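Local coordinates for iron-binding protein (Staphylococcus epidermidis, PDB 4M7O), which probably binds iron, possibly as a chelate, outside the cell as the solute-binding component of an uptake system, at residues N32-Y37 / V51-K56; H23-L28 / L39-D44; V46-V51 / K60-F65; P80-A85 / K106-K111; T180-M185 / E256-G261. One frame throughout, in Å; residues are numbered along the deposited sequence.

Interaction 1 of 5, residues N32-Y37 / V51-K56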
# COMPACT_ATOMS: atom_id res chain seq x y z
N ASN A 32 6.58 -7.58 -1.49
CA ASN A 32 7.64 -8.36 -2.14
C ASN A 32 7.37 -9.85 -2.04
O ASN A 32 7.46 -10.58 -3.04
CB ASN A 32 9.00 -8.04 -1.51
CG ASN A 32 9.58 -6.72 -2.00
OD1 ASN A 32 8.97 -6.04 -2.84
ND2 ASN A 32 10.76 -6.36 -1.49
N THR A 33 7.03 -10.31 -0.84
CA THR A 33 6.80 -11.74 -0.65
C THR A 33 5.63 -12.22 -1.48
O THR A 33 5.70 -13.29 -2.09
CB THR A 33 6.54 -12.06 0.81
OG1 THR A 33 7.66 -11.63 1.60
CG2 THR A 33 6.34 -13.57 1.01
N GLU A 34 4.56 -11.43 -1.54
CA GLU A 34 3.38 -11.83 -2.30
C GLU A 34 3.70 -11.97 -3.78
O GLU A 34 3.24 -12.90 -4.44
CB GLU A 34 2.23 -10.83 -2.08
CG GLU A 34 1.66 -10.86 -0.67
CD GLU A 34 0.34 -10.09 -0.57
OE1 GLU A 34 -0.47 -10.14 -1.53
OE2 GLU A 34 0.12 -9.44 0.48
N ILE A 35 4.50 -11.03 -4.29
CA ILE A 35 4.85 -11.01 -5.70
C ILE A 35 5.74 -12.20 -6.05
O ILE A 35 5.55 -12.84 -7.09
CB ILE A 35 5.60 -9.70 -6.05
CG1 ILE A 35 4.67 -8.49 -5.90
CG2 ILE A 35 6.17 -9.78 -7.47
CD1 ILE A 35 5.40 -7.16 -5.96
N LEU A 36 6.72 -12.49 -5.20
CA LEU A 36 7.61 -13.64 -5.40
C LEU A 36 6.83 -14.94 -5.50
O LEU A 36 7.12 -15.78 -6.36
CB LEU A 36 8.63 -13.74 -4.25
CG LEU A 36 9.76 -12.71 -4.31
CD1 LEU A 36 10.60 -12.73 -3.02
CD2 LEU A 36 10.63 -13.01 -5.54
N TYR A 37 5.84 -15.11 -4.63
CA TYR A 37 5.01 -16.31 -4.66
C TYR A 37 4.22 -16.36 -5.96
O TYR A 37 4.10 -17.42 -6.56
CB TYR A 37 4.07 -16.36 -3.45
CG TYR A 37 4.57 -17.22 -2.30
CD1 TYR A 37 5.45 -16.71 -1.36
CD2 TYR A 37 4.15 -18.53 -2.15
CE1 TYR A 37 5.88 -17.47 -0.31
CE2 TYR A 37 4.60 -19.30 -1.11
CZ TYR A 37 5.46 -18.77 -0.19
OH TYR A 37 5.92 -19.53 0.85
N VAL A 51 6.31 -9.55 9.82
CA VAL A 51 4.94 -9.12 9.56
C VAL A 51 4.36 -9.68 8.26
O VAL A 51 3.29 -9.26 7.84
CB VAL A 51 4.79 -7.58 9.61
CG1 VAL A 51 5.09 -7.07 11.01
CG2 VAL A 51 5.70 -6.90 8.57
N ASP A 52 5.04 -10.62 7.63
CA ASP A 52 4.46 -11.29 6.45
C ASP A 52 3.25 -12.14 6.83
O ASP A 52 3.31 -12.92 7.78
CB ASP A 52 5.52 -12.12 5.73
CG ASP A 52 6.36 -11.29 4.78
OD1 ASP A 52 7.27 -10.56 5.23
OD2 ASP A 52 6.09 -11.33 3.57
N ASP A 53 2.15 -11.97 6.09
CA ASP A 53 0.84 -12.53 6.45
C ASP A 53 0.15 -13.22 5.28
O ASP A 53 -0.99 -13.66 5.39
CB ASP A 53 -0.08 -11.42 6.97
CG ASP A 53 -0.08 -10.17 6.05
OD1 ASP A 53 0.27 -10.28 4.85
OD2 ASP A 53 -0.41 -9.07 6.54
N TYR A 54 0.84 -13.29 4.14
CA TYR A 54 0.23 -13.82 2.94
C TYR A 54 1.31 -14.40 2.04
O TYR A 54 2.35 -13.78 1.83
CB TYR A 54 -0.57 -12.73 2.19
CG TYR A 54 -1.56 -13.29 1.18
CD1 TYR A 54 -1.18 -13.56 -0.13
CD2 TYR A 54 -2.87 -13.56 1.55
CE1 TYR A 54 -2.11 -14.08 -1.05
CE2 TYR A 54 -3.78 -14.08 0.64
CZ TYR A 54 -3.40 -14.34 -0.65
OH TYR A 54 -4.32 -14.85 -1.54
N PRO A 55 1.06 -15.59 1.47
CA PRO A 55 -0.18 -16.35 1.63
C PRO A 55 -0.25 -17.11 2.95
O PRO A 55 0.56 -16.87 3.84
CB PRO A 55 -0.13 -17.34 0.46
CG PRO A 55 1.35 -17.54 0.22
CD PRO A 55 1.96 -16.17 0.46
N LYS A 56 -1.23 -18.00 3.06
CA LYS A 56 -1.43 -18.79 4.27
C LYS A 56 -0.14 -19.52 4.59
O LYS A 56 0.47 -20.12 3.70
CB LYS A 56 -2.54 -19.81 4.03
CG LYS A 56 -2.79 -20.76 5.18
CD LYS A 56 -4.00 -21.66 4.87
CE LYS A 56 -4.51 -22.37 6.10
NZ LYS A 56 -3.40 -22.98 6.87
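Y37 lays one face of its ring against P55: the pyrrolidine sits over it in a CH-pi contact, with CD 4.0 Å from the centroid of the Y37 ring and only 11° off the normal. P55 CG leans toward one side of the ring and comes within 3.8 Å of Y37 CD2. P55 follows a cis peptide bond; beside it Y54 meets a different side chain, E34. The E34 side chain runs extended beyond CG (chi2 -167°) and crosses Y54 at about a right angle. Its OE1 lies 3.8 Å from Y54 CD1, the carboxylate and ring planes being 43° apart. The contact pins helix 30-38, the first helix of the N-terminal lobe, to the loop between strands 45-49 and 63-65. Within that loop D53 brings OD1 to 4.5 Å from OE2 of E34, a pairing of like charges that R259 bridges by salt bridges to both. R263 adds a second salt bridge to E34 and a cation-pi contact to Y54, so the acidic pair is probably well neutralised. One helical turn before Y37, T33 and D52 approach from opposite directions; OG1 of T33 donates to the D52 carboxylate, though the modelled position of OD2 is doubtful.

Interaction 2 of 5, residues H23-L28 / L39-D44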
# COMPACT_ATOMS: atom_id res chain seq x y z
N HIS A 23 18.41 -18.80 -5.47
CA HIS A 23 17.96 -20.01 -4.78
C HIS A 23 17.62 -19.77 -3.33
O HIS A 23 16.92 -20.56 -2.71
CB HIS A 23 19.02 -21.11 -4.84
CG HIS A 23 19.35 -21.54 -6.22
ND1 HIS A 23 20.44 -21.04 -6.91
CD2 HIS A 23 18.75 -22.42 -7.06
CE1 HIS A 23 20.49 -21.60 -8.11
NE2 HIS A 23 19.48 -22.44 -8.22
N ARG A 24 18.16 -18.68 -2.78
CA ARG A 24 18.00 -18.39 -1.36
C ARG A 24 17.64 -16.92 -1.16
O ARG A 24 18.49 -16.09 -0.83
CB ARG A 24 19.29 -18.75 -0.61
CG ARG A 24 19.65 -20.23 -0.70
CD ARG A 24 20.84 -20.56 0.21
NE ARG A 24 20.50 -20.37 1.62
CZ ARG A 24 19.90 -21.30 2.37
NH1 ARG A 24 19.59 -22.48 1.84
NH2 ARG A 24 19.63 -21.05 3.64
N ILE A 25 16.37 -16.60 -1.37
CA ILE A 25 15.90 -15.23 -1.33
C ILE A 25 15.41 -14.87 0.07
O ILE A 25 14.72 -15.67 0.71
CB ILE A 25 14.73 -15.05 -2.33
CG1 ILE A 25 15.19 -15.42 -3.74
CG2 ILE A 25 14.19 -13.62 -2.27
CD1 ILE A 25 14.06 -15.60 -4.73
N ILE A 26 15.78 -13.69 0.54
CA ILE A 26 15.18 -13.13 1.74
C ILE A 26 14.30 -11.95 1.33
O ILE A 26 14.77 -11.00 0.71
CB ILE A 26 16.23 -12.68 2.77
CG1 ILE A 26 17.03 -13.89 3.29
CG2 ILE A 26 15.57 -11.95 3.93
CD1 ILE A 26 18.14 -13.54 4.27
N SER A 27 13.01 -12.03 1.67
CA SER A 27 12.06 -10.96 1.34
C SER A 27 11.68 -10.19 2.59
O SER A 27 11.23 -10.79 3.57
CB SER A 27 10.81 -11.53 0.69
OG SER A 27 9.91 -10.49 0.33
N LEU A 28 11.84 -8.86 2.56
CA LEU A 28 11.74 -8.03 3.76
C LEU A 28 10.49 -7.16 3.89
O LEU A 28 10.37 -6.38 4.84
CB LEU A 28 12.99 -7.16 3.92
CG LEU A 28 14.26 -7.96 4.24
CD1 LEU A 28 15.43 -7.03 4.62
CD2 LEU A 28 13.98 -8.96 5.34
N LEU A 39 5.05 -15.24 -8.74
CA LEU A 39 5.98 -15.50 -9.83
C LEU A 39 6.40 -16.97 -9.88
O LEU A 39 7.09 -17.39 -10.81
CB LEU A 39 7.23 -14.60 -9.73
CG LEU A 39 6.97 -13.10 -9.92
CD1 LEU A 39 8.28 -12.32 -9.97
CD2 LEU A 39 6.16 -12.86 -11.18
N GLY A 40 5.97 -17.74 -8.88
CA GLY A 40 6.22 -19.17 -8.86
C GLY A 40 7.49 -19.54 -8.12
O GLY A 40 7.93 -20.69 -8.16
N ILE A 41 8.09 -18.58 -7.43
CA ILE A 41 9.36 -18.85 -6.76
C ILE A 41 9.28 -18.73 -5.24
O ILE A 41 10.29 -18.46 -4.58
CB ILE A 41 10.54 -18.01 -7.35
CG1 ILE A 41 10.25 -16.51 -7.28
CG2 ILE A 41 10.82 -18.42 -8.79
CD1 ILE A 41 11.37 -15.66 -7.88
N GLY A 42 8.10 -18.95 -4.67
CA GLY A 42 7.95 -18.96 -3.22
C GLY A 42 8.83 -20.00 -2.55
O GLY A 42 9.31 -19.81 -1.42
N GLU A 43 9.07 -21.11 -3.25
CA GLU A 43 9.91 -22.18 -2.73
C GLU A 43 11.39 -21.82 -2.73
O GLU A 43 12.22 -22.62 -2.30
CB GLU A 43 9.70 -23.47 -3.52
CG GLU A 43 8.23 -23.87 -3.64
N ASP A 44 11.73 -20.63 -3.21
CA ASP A 44 13.14 -20.22 -3.23
C ASP A 44 13.43 -19.20 -2.14
O ASP A 44 14.53 -18.67 -2.04
CB ASP A 44 13.53 -19.68 -4.61
CG ASP A 44 13.32 -20.70 -5.73
OD1 ASP A 44 13.57 -21.90 -5.51
OD2 ASP A 44 12.89 -20.30 -6.84
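I25 and D44 meet through backbone and side chain together. The amide of I25 donates to D44 O over 2.8 Å, nearly straight at 175° and lying in the carbonyl plane. The I25 side chain lies against the same carbonyl oxygen: I25 turns CG1 to the side of its own backbone N (chi1 -58°), which carries the branch over D44, with I25 CG1 3.7 Å from D44 O and I25 CD1 4.1 Å from D44 CB. The acceptor thus takes one N-H and has aliphatic carbon beside it. I41 touches the same methyl, CD1 of I25. Its CG1 is wedged between backbone N and carbonyl carbon (chi1 57°), the sterically costly choice, and from there the extended chain sets I41 CD1 4.1 Å from I25 CD1. L36 of helix 30-38 touches both isoleucines and closes this small apolar cluster. At the outer end the chains come close without bonding: H23 O and D44 O, both acceptors, stand 3.1 Å apart, and D44 CB rests 4.0 Å from H23 O. D44 O is held by I25 N, while H23 N bonds to OD2 of D81. The loop of 39-44 is shaped by a Schellman motif, with G40 at positive phi ending the helix, and by a 3-10 turn in which D44 N bonds to I41 O. It thereby delivers the chain to strand 45-49 beside strand 25-27, closing the beta-alpha-beta crossover that begins the parallel sheet of this lobe.

Interaction 3 of 5, residues V46-V51 / K60-F65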
# COMPACT_ATOMS: atom_id res chain seq x y z
N VAL A 46 13.97 -18.13 1.68
CA VAL A 46 14.46 -18.74 2.93
C VAL A 46 14.09 -17.91 4.15
O VAL A 46 14.13 -18.40 5.28
CB VAL A 46 16.00 -18.98 2.93
CG1 VAL A 46 16.37 -20.05 1.93
CG2 VAL A 46 16.74 -17.69 2.61
N GLY A 47 13.75 -16.64 3.91
CA GLY A 47 13.42 -15.72 4.98
C GLY A 47 12.37 -14.70 4.56
O GLY A 47 12.32 -14.25 3.40
N VAL A 48 11.52 -14.32 5.51
CA VAL A 48 10.54 -13.27 5.28
C VAL A 48 10.58 -12.35 6.48
O VAL A 48 11.37 -12.57 7.39
CB VAL A 48 9.12 -13.84 5.10
CG1 VAL A 48 9.04 -14.63 3.80
CG2 VAL A 48 8.78 -14.76 6.28
N SER A 49 9.75 -11.33 6.49
CA SER A 49 9.74 -10.43 7.64
C SER A 49 8.77 -10.94 8.69
O SER A 49 7.91 -11.78 8.42
CB SER A 49 9.38 -9.01 7.22
OG SER A 49 7.98 -8.83 7.20
N THR A 50 8.88 -10.39 9.89
CA THR A 50 8.03 -10.81 10.99
C THR A 50 6.58 -10.41 10.80
O THR A 50 5.72 -10.85 11.56
CB THR A 50 8.52 -10.18 12.28
OG1 THR A 50 8.82 -8.80 12.02
CG2 THR A 50 9.79 -10.90 12.77
N VAL A 51 6.31 -9.55 9.82
CA VAL A 51 4.94 -9.12 9.56
C VAL A 51 4.36 -9.68 8.26
O VAL A 51 3.29 -9.26 7.84
CB VAL A 51 4.79 -7.58 9.61
CG1 VAL A 51 5.09 -7.07 11.01
CG2 VAL A 51 5.70 -6.90 8.57
N LYS A 60 5.98 -20.33 7.82
CA LYS A 60 6.41 -21.68 8.19
C LYS A 60 7.53 -22.19 7.28
O LYS A 60 7.45 -22.08 6.04
CB LYS A 60 5.22 -22.65 8.19
CG LYS A 60 4.12 -22.22 9.17
CD LYS A 60 2.96 -23.21 9.20
N GLY A 61 8.57 -22.75 7.89
CA GLY A 61 9.70 -23.24 7.12
C GLY A 61 10.55 -22.11 6.56
O GLY A 61 11.27 -22.30 5.57
N LYS A 62 10.48 -20.93 7.20
CA LYS A 62 11.31 -19.78 6.81
C LYS A 62 11.93 -19.09 8.02
O LYS A 62 11.37 -19.16 9.12
CB LYS A 62 10.47 -18.74 6.03
CG LYS A 62 9.78 -19.29 4.78
CD LYS A 62 9.29 -18.16 3.88
CE LYS A 62 8.69 -18.74 2.61
NZ LYS A 62 7.64 -19.77 2.86
N LYS A 63 13.05 -18.41 7.82
CA LYS A 63 13.59 -17.49 8.83
C LYS A 63 12.74 -16.21 8.84
O LYS A 63 12.28 -15.74 7.80
CB LYS A 63 15.03 -17.11 8.49
CG LYS A 63 16.01 -18.27 8.47
CD LYS A 63 16.22 -18.83 9.86
CE LYS A 63 16.81 -20.23 9.80
NZ LYS A 63 17.18 -20.71 11.15
N GLN A 64 12.52 -15.65 10.03
CA GLN A 64 11.78 -14.41 10.17
C GLN A 64 12.70 -13.28 10.61
O GLN A 64 13.46 -13.42 11.57
CB GLN A 64 10.69 -14.56 11.22
CG GLN A 64 9.52 -15.41 10.79
CD GLN A 64 8.41 -15.36 11.81
OE1 GLN A 64 7.91 -14.28 12.15
NE2 GLN A 64 8.03 -16.53 12.32
N PHE A 65 12.62 -12.15 9.91
CA PHE A 65 13.46 -11.01 10.22
C PHE A 65 12.61 -9.80 10.59
O PHE A 65 11.57 -9.55 9.97
CB PHE A 65 14.36 -10.69 9.04
CG PHE A 65 15.31 -11.80 8.70
CD1 PHE A 65 16.46 -11.98 9.44
CD2 PHE A 65 15.03 -12.69 7.67
CE1 PHE A 65 17.35 -13.03 9.15
CE2 PHE A 65 15.91 -13.74 7.38
CZ PHE A 65 17.07 -13.91 8.12
O HOH W 1 9.39 -6.97 9.99
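G47 and F65 mark the tight end of this parallel strand pair. The F65 ring presents its edge to G47, with CE2 close against G47 CA at 4.0 Å. G47 CA also comes within 3.0 Å of K63 O in a CA-H...O contact. Around this point the backbones interlock closely: K63 N bonds to V46 O, V48 N to K63 O, and F65 N to V48 O. The last rung is poorer. T50 N reaches F65 O over 2.8 Å, but with an N-H...O angle of 136° and the donor 40° out of the carbonyl plane, as the strand gives way to an ST turn in which V51 N bonds to S49 OG, itself also hydrogen-bonded to D52 OD1. The strand axes, 4.5 Å apart at their closest, splay by 34°. Here the contact loosens toward solvent: T50 CG2 stands 3.9 Å from Q64 OE1, and a water bonded to T50 OG1 makes a weak bond to F65 O. K62 belongs to both regimes. Its extended aliphatic chain crosses V48, CD to V48 CG1 at 3.5 Å, before a bend at its last torsion takes NZ on to Y37 OH and V58 O. K63, in contrast, kinks already at its second torsion and leads its amine away from the partner strand. Strand 63-65 is one of the two edge strands of the parallel sheet; on one side of the pair F65 packs on I26 and on L75 of helix 72-77, while V48 faces T33 of helix 30-38.

Interaction 4 of 5, residues P80-A85 / K106-K111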
# COMPACT_ATOMS: atom_id res chain seq x y z
N PRO A 80 21.83 -15.92 2.11
CA PRO A 80 20.98 -15.56 0.98
C PRO A 80 21.81 -15.15 -0.24
O PRO A 80 22.94 -14.67 -0.07
CB PRO A 80 20.23 -14.32 1.49
CG PRO A 80 21.23 -13.66 2.40
CD PRO A 80 22.01 -14.80 3.05
N ASP A 81 21.27 -15.37 -1.44
CA ASP A 81 21.89 -14.83 -2.65
C ASP A 81 21.10 -13.61 -3.15
O ASP A 81 21.56 -12.89 -4.03
CB ASP A 81 22.00 -15.90 -3.74
CG ASP A 81 20.70 -16.65 -3.98
OD1 ASP A 81 19.63 -16.21 -3.49
OD2 ASP A 81 20.74 -17.70 -4.66
N LEU A 82 19.92 -13.38 -2.57
CA LEU A 82 19.15 -12.18 -2.88
C LEU A 82 18.39 -11.71 -1.65
O LEU A 82 17.70 -12.49 -1.00
CB LEU A 82 18.15 -12.45 -4.02
CG LEU A 82 17.21 -11.28 -4.33
CD1 LEU A 82 18.00 -10.12 -4.92
CD2 LEU A 82 16.09 -11.71 -5.27
N ILE A 83 18.52 -10.43 -1.33
CA ILE A 83 17.67 -9.83 -0.31
C ILE A 83 16.81 -8.77 -0.98
O ILE A 83 17.31 -7.73 -1.43
CB ILE A 83 18.45 -9.16 0.81
CG1 ILE A 83 19.36 -10.17 1.51
CG2 ILE A 83 17.49 -8.50 1.81
CD1 ILE A 83 20.34 -9.53 2.46
N LEU A 84 15.51 -9.05 -1.03
CA LEU A 84 14.61 -8.21 -1.78
C LEU A 84 13.88 -7.30 -0.80
O LEU A 84 12.92 -7.72 -0.13
CB LEU A 84 13.63 -9.09 -2.56
CG LEU A 84 12.75 -8.35 -3.57
CD1 LEU A 84 13.60 -7.62 -4.57
CD2 LEU A 84 11.80 -9.33 -4.27
N ALA A 85 14.34 -6.05 -0.72
CA ALA A 85 13.77 -5.09 0.23
C ALA A 85 12.97 -4.03 -0.51
O ALA A 85 12.71 -4.15 -1.71
CB ALA A 85 14.88 -4.44 1.06
N LYS A 106 23.38 -9.89 -3.21
CA LYS A 106 22.64 -8.96 -4.06
C LYS A 106 21.51 -8.34 -3.22
O LYS A 106 20.65 -9.06 -2.71
CB LYS A 106 22.08 -9.71 -5.27
CG LYS A 106 21.20 -8.88 -6.21
CD LYS A 106 22.01 -7.92 -7.10
CE LYS A 106 21.08 -7.15 -8.05
NZ LYS A 106 21.82 -6.23 -8.96
N VAL A 107 21.54 -7.02 -3.05
CA VAL A 107 20.53 -6.35 -2.24
C VAL A 107 19.75 -5.36 -3.09
O VAL A 107 20.32 -4.44 -3.68
CB VAL A 107 21.17 -5.58 -1.07
CG1 VAL A 107 20.10 -4.83 -0.28
CG2 VAL A 107 21.95 -6.55 -0.17
N VAL A 108 18.43 -5.56 -3.17
CA VAL A 108 17.59 -4.73 -4.02
C VAL A 108 16.47 -4.05 -3.25
O VAL A 108 15.76 -4.68 -2.46
CB VAL A 108 17.00 -5.56 -5.18
CG1 VAL A 108 16.02 -4.71 -5.99
CG2 VAL A 108 18.11 -6.08 -6.07
N TYR A 109 16.31 -2.75 -3.49
CA TYR A 109 15.22 -1.98 -2.90
C TYR A 109 14.13 -1.70 -3.94
O TYR A 109 14.28 -0.80 -4.77
CB TYR A 109 15.75 -0.66 -2.34
CG TYR A 109 16.76 -0.84 -1.23
CD1 TYR A 109 16.34 -1.08 0.07
CD2 TYR A 109 18.12 -0.78 -1.47
CE1 TYR A 109 17.25 -1.25 1.10
CE2 TYR A 109 19.05 -0.95 -0.44
CZ TYR A 109 18.60 -1.19 0.84
OH TYR A 109 19.48 -1.36 1.88
N VAL A 110 13.04 -2.46 -3.88
CA VAL A 110 11.95 -2.27 -4.84
C VAL A 110 11.32 -0.89 -4.63
O VAL A 110 11.00 -0.52 -3.50
CB VAL A 110 10.87 -3.34 -4.67
CG1 VAL A 110 9.78 -3.16 -5.71
CG2 VAL A 110 11.49 -4.74 -4.78
N LYS A 111 11.15 -0.14 -5.71
CA LYS A 111 10.65 1.22 -5.58
C LYS A 111 9.29 1.26 -4.88
O LYS A 111 8.49 0.34 -5.00
CB LYS A 111 10.61 1.93 -6.95
CG LYS A 111 9.27 1.88 -7.65
CD LYS A 111 9.11 3.03 -8.63
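Strands 82-86 and 106-110, linked through helix 94-102, form a beta-alpha-beta unit, and in it A85 and V108 share the shortest rung: A85 N to V108 O, 2.6 Å. I83 uses both polar backbone atoms, its N bonding to K106 O and its O receiving V108 N, both nearly straight. At the end of the ladder V110 N reaches A85 O over 2.8 Å from 35° above the carbonyl plane, and N32 ND2 bonds to the same oxygen. On one face L84 and V108 lie side by side, L84 CD1 to V108 CB at 4.0 Å. L84 CD1 also touches V110 CG2 at 3.6 Å, with CG opposite the backbone N (chi1 -171°), which brings CD1 to the neighbouring strand. L82 runs alongside the aliphatic part of K106, L82 CD1 to K106 CG 3.7 Å, before that lysine leads away. The reverse face carries I83, V107 and Y109, with A85 CB 3.8 Å from Y109 CD1. Helix 116-129 packs on the L84 face and helix 94-102 on the I83 face. Cohesion therefore rests on backbone polarity inside the sheet and apolar side chains on both faces, with no charged pair spanning the strands.

Interaction 5 of 5, residues T180-M185 / E256-G261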
# COMPACT_ATOMS: atom_id res chain seq x y z
N THR A 180 -0.17 10.43 -4.82
CA THR A 180 -0.29 9.44 -3.75
C THR A 180 -1.10 8.26 -4.23
O THR A 180 -1.90 8.38 -5.17
CB THR A 180 -0.97 9.99 -2.50
OG1 THR A 180 -2.30 10.41 -2.84
CG2 THR A 180 -0.17 11.17 -1.90
N PHE A 181 -0.91 7.12 -3.57
CA PHE A 181 -1.62 5.91 -3.93
C PHE A 181 -3.10 6.10 -3.71
O PHE A 181 -3.91 5.74 -4.57
CB PHE A 181 -1.09 4.72 -3.12
CG PHE A 181 -1.11 3.42 -3.89
CD1 PHE A 181 -2.24 3.02 -4.56
CD2 PHE A 181 0.02 2.63 -3.97
CE1 PHE A 181 -2.28 1.84 -5.28
CE2 PHE A 181 -0.01 1.44 -4.69
CZ PHE A 181 -1.16 1.05 -5.35
N PHE A 182 -3.48 6.70 -2.59
CA PHE A 182 -4.89 6.95 -2.35
C PHE A 182 -5.50 7.85 -3.41
O PHE A 182 -6.67 7.71 -3.74
CB PHE A 182 -5.12 7.53 -0.95
CG PHE A 182 -4.65 6.63 0.15
CD1 PHE A 182 -5.02 5.29 0.16
CD2 PHE A 182 -3.84 7.10 1.17
CE1 PHE A 182 -4.58 4.43 1.17
CE2 PHE A 182 -3.39 6.25 2.18
CZ PHE A 182 -3.77 4.92 2.18
N ASN A 183 -4.71 8.79 -3.95
CA ASN A 183 -5.26 9.68 -4.96
C ASN A 183 -5.47 8.97 -6.28
O ASN A 183 -6.46 9.20 -6.96
CB ASN A 183 -4.41 10.94 -5.18
CG ASN A 183 -4.98 11.84 -6.25
OD1 ASN A 183 -5.92 12.61 -6.01
ND2 ASN A 183 -4.42 11.75 -7.46
N ASP A 184 -4.54 8.09 -6.64
CA ASP A 184 -4.67 7.35 -7.89
C ASP A 184 -5.88 6.43 -7.84
O ASP A 184 -6.59 6.28 -8.84
CB ASP A 184 -3.41 6.56 -8.22
CG ASP A 184 -3.49 5.90 -9.58
OD1 ASP A 184 -3.90 6.57 -10.55
OD2 ASP A 184 -3.16 4.70 -9.69
N MSE A 185 -6.12 5.84 -6.67
CA MSE A 185 -7.28 4.96 -6.51
C MSE A 185 -8.57 5.75 -6.73
O MSE A 185 -9.44 5.33 -7.50
CB MSE A 185 -7.27 4.28 -5.14
CG MSE A 185 -6.11 3.31 -4.95
SE MSE A 185 -6.26 2.32 -3.28
CE MSE A 185 -4.74 3.08 -2.35
N GLU A 256 -2.99 -1.64 4.48
CA GLU A 256 -3.55 -2.81 3.82
C GLU A 256 -4.09 -2.49 2.43
O GLU A 256 -3.67 -3.09 1.44
CB GLU A 256 -4.63 -3.48 4.68
CG GLU A 256 -4.08 -4.30 5.82
CD GLU A 256 -3.07 -5.34 5.37
OE1 GLU A 256 -1.91 -5.29 5.84
OE2 GLU A 256 -3.43 -6.21 4.54
N VAL A 257 -5.00 -1.54 2.32
CA VAL A 257 -5.61 -1.29 1.01
C VAL A 257 -4.63 -0.80 -0.05
O VAL A 257 -4.81 -1.07 -1.23
CB VAL A 257 -6.83 -0.35 1.07
CG1 VAL A 257 -7.77 -0.82 2.13
CG2 VAL A 257 -6.39 1.06 1.33
N SER A 258 -3.58 -0.10 0.37
CA SER A 258 -2.62 0.43 -0.59
C SER A 258 -1.38 -0.45 -0.71
O SER A 258 -0.36 -0.02 -1.25
CB SER A 258 -2.24 1.88 -0.26
OG SER A 258 -1.38 1.95 0.87
N ARG A 259 -1.45 -1.68 -0.21
CA ARG A 259 -0.30 -2.57 -0.31
C ARG A 259 0.01 -2.83 -1.79
O ARG A 259 -0.84 -3.36 -2.52
CB ARG A 259 -0.53 -3.90 0.40
CG ARG A 259 0.67 -4.85 0.32
CD ARG A 259 0.40 -6.16 1.04
NE ARG A 259 0.24 -5.98 2.48
CZ ARG A 259 0.21 -6.99 3.36
NH1 ARG A 259 0.32 -8.25 2.93
NH2 ARG A 259 0.08 -6.75 4.65
N PRO A 260 1.22 -2.45 -2.23
CA PRO A 260 1.51 -2.55 -3.67
C PRO A 260 1.81 -3.98 -4.12
O PRO A 260 2.89 -4.25 -4.65
CB PRO A 260 2.75 -1.66 -3.83
CG PRO A 260 3.43 -1.70 -2.46
CD PRO A 260 2.28 -1.73 -1.49
N GLY A 261 0.85 -4.89 -3.92
CA GLY A 261 1.02 -6.27 -4.33
C GLY A 261 -0.06 -6.75 -5.29
O GLY A 261 -0.84 -5.96 -5.82
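Selenomethionine M185 presses its methyl group on S258 more tightly than usual van der Waals contact, CE to S258 CB at 3.5 Å; no hydrogen bond crosses between these segments. The bend at chi3 (-113°), away from a staggered value, turns that methyl into the serine. F182 closes in on the same beta carbon, CE1 to S258 CB at 3.7 Å, and meets V257 CG2 at its ring edge, the two side chains crossing at about a right angle. The hydroxyl of S258 looks back to G254 O, leaving its CB to the apolar partners. The first turn of helix 181-188 thus packs against the break where helix 254-257 gives way to the chain that passes the N-terminal lobe on its way to helix 264-275, near the middle of this two-lobed fold. T180 is the N-cap of helix 181-188, its OG1 accepting from N183 N at 3.1 Å. F181, with chi1 at an unusual -146°, swings its ring so that one face lies under S258 O, 3.8 Å from CE2. P260, the centre of an inverse gamma turn, brings CB to 4.2 Å from the same F181 CE2, while M185 CG lies at the ring edge.

In the fold
From the N terminus, interaction 2 opens first, on strand 25-27, and closes just past helix 30-38. Interaction 1 opens on that helix, inside the loop of interaction 2, and closes beyond it, so the two cross. Interaction 3 opens before interaction 1 ends, sharing V51, and crosses it in turn. Interaction 4 follows in series, closing the unit built round helix 94-102. Strand pairing of 25-27 with 45-49 and with 82-86 joins interactions 2, 3 and 4 in one parallel sheet. Interaction 5 closes the longest loop, and its centre lies about 17 Å from that of interaction 1, to which R259 links it, tying the late chain to the N-terminal lobe.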